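Local coordinates for BH2358 protein (Bacillus halodurans C-125, PDB 2RBD), which is of unknown function but has been named a putative spore coat protein and folds as a four-helix bundle of the ferritin clan, at residues Ile40-Asp45 and Asp90-Gly95; Glu46-Leu51 and Phe98-Ile103; Gly123-Ile126 and Val130-Met133. All coordinates share one frame; numbering follows the deposited sequence.

From the N terminus, helix 16-42 ends at the segment of contact 1, and the chain turns within a few residues into helix 46-72, whose first turn belongs to contact 2. A long connection then returns past I92, closing the loop of contact 1, and enters helix 100-124, closing that of contact 2. The two loops cross, since their segments alternate along the chain, and the contacts touch each other through H42 and F98. Contact 3 follows in series, a small local closure joining helices 100-124 and 128-155. Its centre lies about 40 Å from that of contact 1, on the opposite side of the chain's centre. Helix 100-124 thus links contacts 2 and 3.

Contact 1 (Ile40-Asp45 and Asp90-Gly95)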
# COMPACT_ATOMS: atom_id res chain seq x y z
N ILE A 40 -24.84 -1.09 13.51
CA ILE A 40 -26.27 -0.79 13.32
C ILE A 40 -26.95 -0.57 14.67
O ILE A 40 -27.74 0.34 14.83
CB ILE A 40 -26.98 -1.92 12.50
CG1 ILE A 40 -26.83 -1.65 11.01
CG2 ILE A 40 -28.48 -2.05 12.86
CD1 ILE A 40 -26.79 -2.92 10.20
N ASN A 41 -26.62 -1.42 15.64
CA ASN A 41 -27.18 -1.31 16.98
C ASN A 41 -26.70 -0.10 17.78
O ASN A 41 -27.38 0.32 18.72
CB ASN A 41 -26.91 -2.60 17.74
CG ASN A 41 -27.80 -3.75 17.25
OD1 ASN A 41 -28.96 -3.52 16.93
ND2 ASN A 41 -27.29 -4.96 17.23
N HIS A 42 -25.54 0.45 17.44
CA HIS A 42 -24.95 1.61 18.11
C HIS A 42 -25.35 2.93 17.47
O HIS A 42 -25.07 3.95 18.01
CB HIS A 42 -23.41 1.56 18.06
CG HIS A 42 -22.79 0.57 18.98
ND1 HIS A 42 -22.12 0.93 20.12
CD2 HIS A 42 -22.73 -0.78 18.93
CE1 HIS A 42 -21.65 -0.15 20.73
NE2 HIS A 42 -22.01 -1.21 20.02
N THR A 43 -25.95 2.94 16.30
CA THR A 43 -26.17 4.15 15.51
C THR A 43 -27.53 4.79 15.83
O THR A 43 -28.53 4.07 15.90
CB THR A 43 -26.17 3.78 13.98
OG1 THR A 43 -24.90 3.19 13.60
CG2 THR A 43 -26.47 4.99 13.10
N GLY A 44 -27.56 6.11 15.91
CA GLY A 44 -28.80 6.84 16.01
C GLY A 44 -29.29 7.31 14.64
O GLY A 44 -30.47 7.13 14.27
N ASP A 45 -28.36 7.88 13.89
CA ASP A 45 -28.67 8.53 12.65
C ASP A 45 -29.20 7.58 11.58
O ASP A 45 -28.53 6.63 11.21
CB ASP A 45 -27.44 9.26 12.18
CG ASP A 45 -27.72 10.14 11.01
OD1 ASP A 45 -27.75 9.61 9.89
OD2 ASP A 45 -27.91 11.36 11.21
N ASP A 90 -30.44 2.91 23.79
CA ASP A 90 -30.39 3.44 25.16
C ASP A 90 -29.96 2.45 26.19
O ASP A 90 -29.72 2.83 27.31
CB ASP A 90 -31.74 3.98 25.60
CG ASP A 90 -32.19 5.16 24.78
OD1 ASP A 90 -31.36 5.73 24.03
OD2 ASP A 90 -33.41 5.49 24.88
N ASP A 91 -29.89 1.17 25.85
CA ASP A 91 -29.40 0.18 26.78
C ASP A 91 -27.90 -0.02 26.71
O ASP A 91 -27.35 -0.79 27.47
CB ASP A 91 -30.04 -1.16 26.49
CG ASP A 91 -31.51 -1.21 26.87
OD1 ASP A 91 -31.96 -0.34 27.65
OD2 ASP A 91 -32.18 -2.15 26.39
N ILE A 92 -27.23 0.65 25.79
CA ILE A 92 -25.78 0.45 25.66
C ILE A 92 -25.10 1.39 26.65
O ILE A 92 -25.30 2.61 26.58
CB ILE A 92 -25.24 0.75 24.23
CG1 ILE A 92 -26.01 -0.07 23.17
CG2 ILE A 92 -23.74 0.46 24.17
CD1 ILE A 92 -25.76 0.36 21.69
N PRO A 93 -24.30 0.84 27.58
CA PRO A 93 -23.55 1.72 28.50
C PRO A 93 -22.71 2.74 27.71
O PRO A 93 -22.09 2.37 26.70
CB PRO A 93 -22.62 0.77 29.22
CG PRO A 93 -23.33 -0.54 29.18
CD PRO A 93 -24.01 -0.58 27.85
N VAL A 94 -22.69 4.00 28.17
CA VAL A 94 -22.06 5.08 27.43
C VAL A 94 -20.61 4.77 27.06
O VAL A 94 -20.16 5.01 25.96
CB VAL A 94 -22.13 6.39 28.25
CG1 VAL A 94 -21.25 7.46 27.64
CG2 VAL A 94 -23.59 6.85 28.34
N GLY A 95 -19.88 4.21 28.01
CA GLY A 95 -18.46 3.87 27.79
C GLY A 95 -18.22 2.76 26.77
O GLY A 95 -17.11 2.63 26.27
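With CG set beside its backbone N (chi1 -74°), H42 turns its imidazole to one side of the helix end, and there I92 lays a methyl on it. The I92 chain is nearly fully extended about CB-CG1 (chi2 168°), which carries CD1 forward as the leading atom. CD1 stands 4.0 Å from the centroid of the H42 ring and 11° off the ring normal, a CH-pi contact squarely over one face. The second branch, CG2, adds a more distant touch at the ring atom CE1 of H42, 4.1 Å away. CD1 also fills the corner beside the backbone, 3.4 Å from N41 O and 3.9 Å from H42 CA.

Histidine suits this buried place because it offers a flat surface to the methyl while both its nitrogens are bonded. ND1 accepts from F98 N, and NE2 meets A96 O of the second subunit, a pattern consistent with a neutral ring protonated on NE2. N41 likewise uses its amide to reach G95 O of that subunit and P85 O of its own chain.

The contact thus seats the long connection between helices 46-72 and 100-124 against the last turn of helix 16-42, with I103 of helix 100-124 also touching H42 and the second subunit packing on I92.

Contact 2 (Glu46-Leu51 and Phe98-Ile103); sequences EDLKNL and FNDPEI
L48 reaches across to D100 and I103 with a single methyl, and nearly all of the close packing gathers there. Its CG lies opposite the backbone N (chi1 174°), which swings the branched end out toward the first turn of helix 100-124. CD2 settles 3.6 Å from D100 O and 4.0 Å from D100 CB, and its third neighbour is I103 CG2, also at 4.0 Å, the two apolar side chains meeting at a slant. Leucine fits because its branched end can bring one methyl against both backbone and side-chain atoms of the facing helix; the beta-branched I103 presents CG2 close to its own main chain, while its side chain also packs on F39 and T43. L151 of helix 128-155 touches L48 as well.

D100 meets the methyl chiefly with its backbone O and CB. Its carboxylate receives G44 N and D45 N, holding the turn between helices 16-42 and 46-72, while D45 in turn caps L48 N.

The outer side of helix 46-72 is looser and polar. E46, D47 and N50 are exposed, and a salt bridge between K49 and E46 is doubtful in detail, because both side chains are modelled in two conformers. D47 pairs with K155.

Helices 46-72 and 100-124 start at the same end and run the same way, which requires a long connection along the bundle, as in four-helix bundles of the ferritin-like fold.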
# COMPACT_ATOMS: atom_id res chain seq x y z
N GLU A 46 -30.38 7.85 11.04
CA GLU A 46 -30.99 6.92 10.10
C GLU A 46 -30.30 6.89 8.73
O GLU A 46 -30.31 5.86 8.03
CB GLU A 46 -32.49 7.20 9.98
CG GLU A 46 -33.28 6.97 11.29
CD GLU A 46 -33.06 5.59 11.93
OE1 GLU A 46 -33.24 4.56 11.26
OE2 GLU A 46 -32.69 5.55 13.13
N ASP A 47 -29.71 8.00 8.33
CA ASP A 47 -28.98 8.08 7.07
C ASP A 47 -27.70 7.24 7.13
O ASP A 47 -27.36 6.53 6.19
CB ASP A 47 -28.63 9.52 6.72
CG ASP A 47 -29.88 10.39 6.51
OD1 ASP A 47 -30.77 9.91 5.79
OD2 ASP A 47 -29.94 11.53 7.05
N LEU A 48 -27.02 7.29 8.26
CA LEU A 48 -25.85 6.44 8.45
C LEU A 48 -26.29 4.99 8.51
O LEU A 48 -25.66 4.12 7.89
CB LEU A 48 -25.13 6.85 9.73
CG LEU A 48 -23.95 5.96 10.16
CD1 LEU A 48 -22.94 5.84 9.04
CD2 LEU A 48 -23.28 6.52 11.44
N LYS A 49 -27.37 4.68 9.23
CA LYS A 49 -27.86 3.33 9.31
C LYS A 49 -28.14 2.74 7.93
O LYS A 49 -27.81 1.59 7.62
CB LYS A 49 -29.12 3.30 10.15
CG LYS A 49 -29.39 1.99 10.81
CD LYS A 49 -30.56 2.10 11.84
CE LYS A 49 -30.32 3.17 12.93
NZ LYS A 49 -31.49 3.30 13.87
N ASN A 50 -28.75 3.55 7.07
CA ASN A 50 -29.06 3.08 5.75
C ASN A 50 -27.81 2.70 4.97
O ASN A 50 -27.80 1.73 4.22
CB ASN A 50 -29.81 4.14 4.95
CG ASN A 50 -31.28 4.24 5.35
OD1 ASN A 50 -31.88 3.31 5.87
ND2 ASN A 50 -31.86 5.41 5.07
N LEU A 51 -26.77 3.50 5.11
CA LEU A 51 -25.51 3.23 4.41
C LEU A 51 -24.78 2.01 4.98
O LEU A 51 -24.16 1.26 4.23
CB LEU A 51 -24.63 4.47 4.40
CG LEU A 51 -25.02 5.53 3.36
CD1 LEU A 51 -24.37 6.91 3.63
CD2 LEU A 51 -24.67 5.05 1.93
N PHE A 98 -20.34 3.28 20.55
CA PHE A 98 -19.73 3.97 19.45
C PHE A 98 -20.72 4.98 18.93
O PHE A 98 -21.89 4.69 18.73
CB PHE A 98 -19.32 3.00 18.34
CG PHE A 98 -18.17 2.09 18.76
CD1 PHE A 98 -16.88 2.49 18.63
CD2 PHE A 98 -18.43 0.87 19.32
CE1 PHE A 98 -15.83 1.63 19.06
CE2 PHE A 98 -17.39 0.05 19.76
CZ PHE A 98 -16.12 0.45 19.64
N ASN A 99 -20.22 6.18 18.75
CA ASN A 99 -21.03 7.29 18.32
C ASN A 99 -20.99 7.47 16.82
O ASN A 99 -20.02 7.09 16.18
CB ASN A 99 -20.53 8.55 19.04
CG ASN A 99 -20.58 8.38 20.54
OD1 ASN A 99 -21.67 8.23 21.09
ND2 ASN A 99 -19.41 8.28 21.20
N ASP A 100 -21.98 8.18 16.29
CA ASP A 100 -22.18 8.25 14.84
C ASP A 100 -20.98 8.77 14.06
O ASP A 100 -20.57 8.16 13.10
CB ASP A 100 -23.43 9.08 14.50
CG ASP A 100 -24.71 8.43 14.99
OD1 ASP A 100 -24.71 7.22 15.30
OD2 ASP A 100 -25.71 9.13 15.09
N PRO A 101 -20.38 9.90 14.47
CA PRO A 101 -19.22 10.36 13.71
C PRO A 101 -18.07 9.37 13.67
O PRO A 101 -17.41 9.22 12.63
CB PRO A 101 -18.79 11.61 14.46
CG PRO A 101 -19.97 11.99 15.26
CD PRO A 101 -20.70 10.80 15.59
N GLU A 102 -17.83 8.71 14.79
CA GLU A 102 -16.73 7.77 14.79
C GLU A 102 -17.06 6.47 14.02
O GLU A 102 -16.17 5.96 13.35
CB GLU A 102 -16.22 7.55 16.20
CG GLU A 102 -15.42 8.74 16.75
CD GLU A 102 -16.28 9.94 17.13
OE1 GLU A 102 -17.41 9.73 17.64
OE2 GLU A 102 -15.81 11.09 16.94
N ILE A 103 -18.30 6.03 14.00
CA ILE A 103 -18.75 4.91 13.18
C ILE A 103 -18.53 5.26 11.70
O ILE A 103 -17.98 4.48 10.94
CB ILE A 103 -20.23 4.59 13.42
CG1 ILE A 103 -20.42 3.99 14.82
CG2 ILE A 103 -20.77 3.59 12.37
CD1 ILE A 103 -21.87 3.97 15.29

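Contact 3 (Gly123-Ile126 and Val130-Met133)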
# COMPACT_ATOMS: atom_id res chain seq x y z
N GLY A 123 -3.67 -6.12 -9.64
CA GLY A 123 -2.27 -6.08 -10.06
C GLY A 123 -1.50 -7.38 -10.00
O GLY A 123 -0.60 -7.60 -10.81
N GLN A 124 -1.83 -8.25 -9.05
CA GLN A 124 -1.11 -9.49 -8.88
C GLN A 124 -1.79 -10.66 -9.59
O GLN A 124 -1.26 -11.77 -9.62
CB GLN A 124 -0.92 -9.78 -7.40
CG GLN A 124 -2.13 -10.30 -6.70
CD GLN A 124 -1.78 -10.84 -5.30
OE1 GLN A 124 -2.04 -12.02 -5.00
NE2 GLN A 124 -1.15 -9.99 -4.46
N SER A 125 -2.94 -10.40 -10.17
CA SER A 125 -3.71 -11.45 -10.82
C SER A 125 -3.13 -11.87 -12.16
O SER A 125 -2.62 -11.06 -12.91
CB SER A 125 -5.16 -11.01 -11.06
OG SER A 125 -5.87 -10.96 -9.83
N ILE A 126 -3.20 -13.16 -12.43
CA ILE A 126 -2.85 -13.74 -13.72
C ILE A 126 -4.08 -14.35 -14.35
O ILE A 126 -4.28 -14.23 -15.55
CB ILE A 126 -1.74 -14.79 -13.57
CG1 ILE A 126 -0.46 -14.12 -13.08
CG2 ILE A 126 -1.50 -15.51 -14.91
CD1 ILE A 126 0.74 -15.06 -12.90
N VAL A 130 -10.28 -13.33 -12.11
CA VAL A 130 -9.98 -12.76 -10.78
C VAL A 130 -9.77 -11.25 -10.91
O VAL A 130 -10.37 -10.47 -10.16
CB VAL A 130 -8.77 -13.46 -10.09
CG1 VAL A 130 -8.44 -12.81 -8.72
CG2 VAL A 130 -9.01 -15.00 -9.93
N ALA A 131 -8.99 -10.83 -11.90
CA ALA A 131 -8.79 -9.42 -12.15
C ALA A 131 -10.10 -8.69 -12.42
O ALA A 131 -10.35 -7.58 -11.91
CB ALA A 131 -7.83 -9.25 -13.33
N LEU A 132 -10.95 -9.31 -13.24
CA LEU A 132 -12.21 -8.69 -13.60
C LEU A 132 -13.15 -8.59 -12.42
O LEU A 132 -13.83 -7.58 -12.26
CB LEU A 132 -12.92 -9.38 -14.77
CG LEU A 132 -12.36 -9.04 -16.15
CD1 LEU A 132 -13.03 -9.93 -17.17
CD2 LEU A 132 -12.57 -7.58 -16.53
N MSE A 133 -13.20 -9.63 -11.57
CA MSE A 133 -14.04 -9.59 -10.37
C MSE A 133 -13.70 -8.39 -9.49
O MSE A 133 -14.58 -7.62 -9.02
CB MSE A 133 -13.83 -10.88 -9.56
CG MSE A 133 -14.66 -10.95 -8.34
SE MSE A 133 -14.38 -12.68 -7.39
CE MSE A 133 -14.92 -13.94 -8.77
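S125 OG, directed beside its own backbone N (chi1 -72°), gives its hydrogen to I121 O in the last turns of helix 100-124, and the same oxygen lies against the side chain of V130, with CB beside A131. The oxygen is met there by a methyl: V130 CG1 lies 3.4 Å from S125 OG. A131 N is 3.7 Å from the same OG, near but not bonded to it. One bond back from the hydroxyl, S125 CB and A131 CB pack against each other at 3.9 Å.

Small residues suit this place. The two backbones come within 5.6 Å at the CA atoms of S125 and A131, and a serine facing an alanine puts little between them. Serine has the further merit that its buried hydroxyl finds an acceptor in I121 O of the helix just before it. V130 holds CG1 anti to the backbone N (chi1 178°), the position from which that branch meets the serine oxygen; its side chain also touches L14.

The surrounding backbone is tied down by other groups. H15 NE2 bonds to Q124 O, E18 OE2 takes I126 N, and K153 of the third subunit reaches I126 O. Farther along, M133, present as selenomethionine, packs on Q65 and L66 of helix 46-72.

S125 has an extended backbone (psi 142°), and within a few residues the chain reverses into helix 128-155: a short-linked alpha-alpha hairpin, the element that pairs successive antiparallel helices in a four-helix bundle.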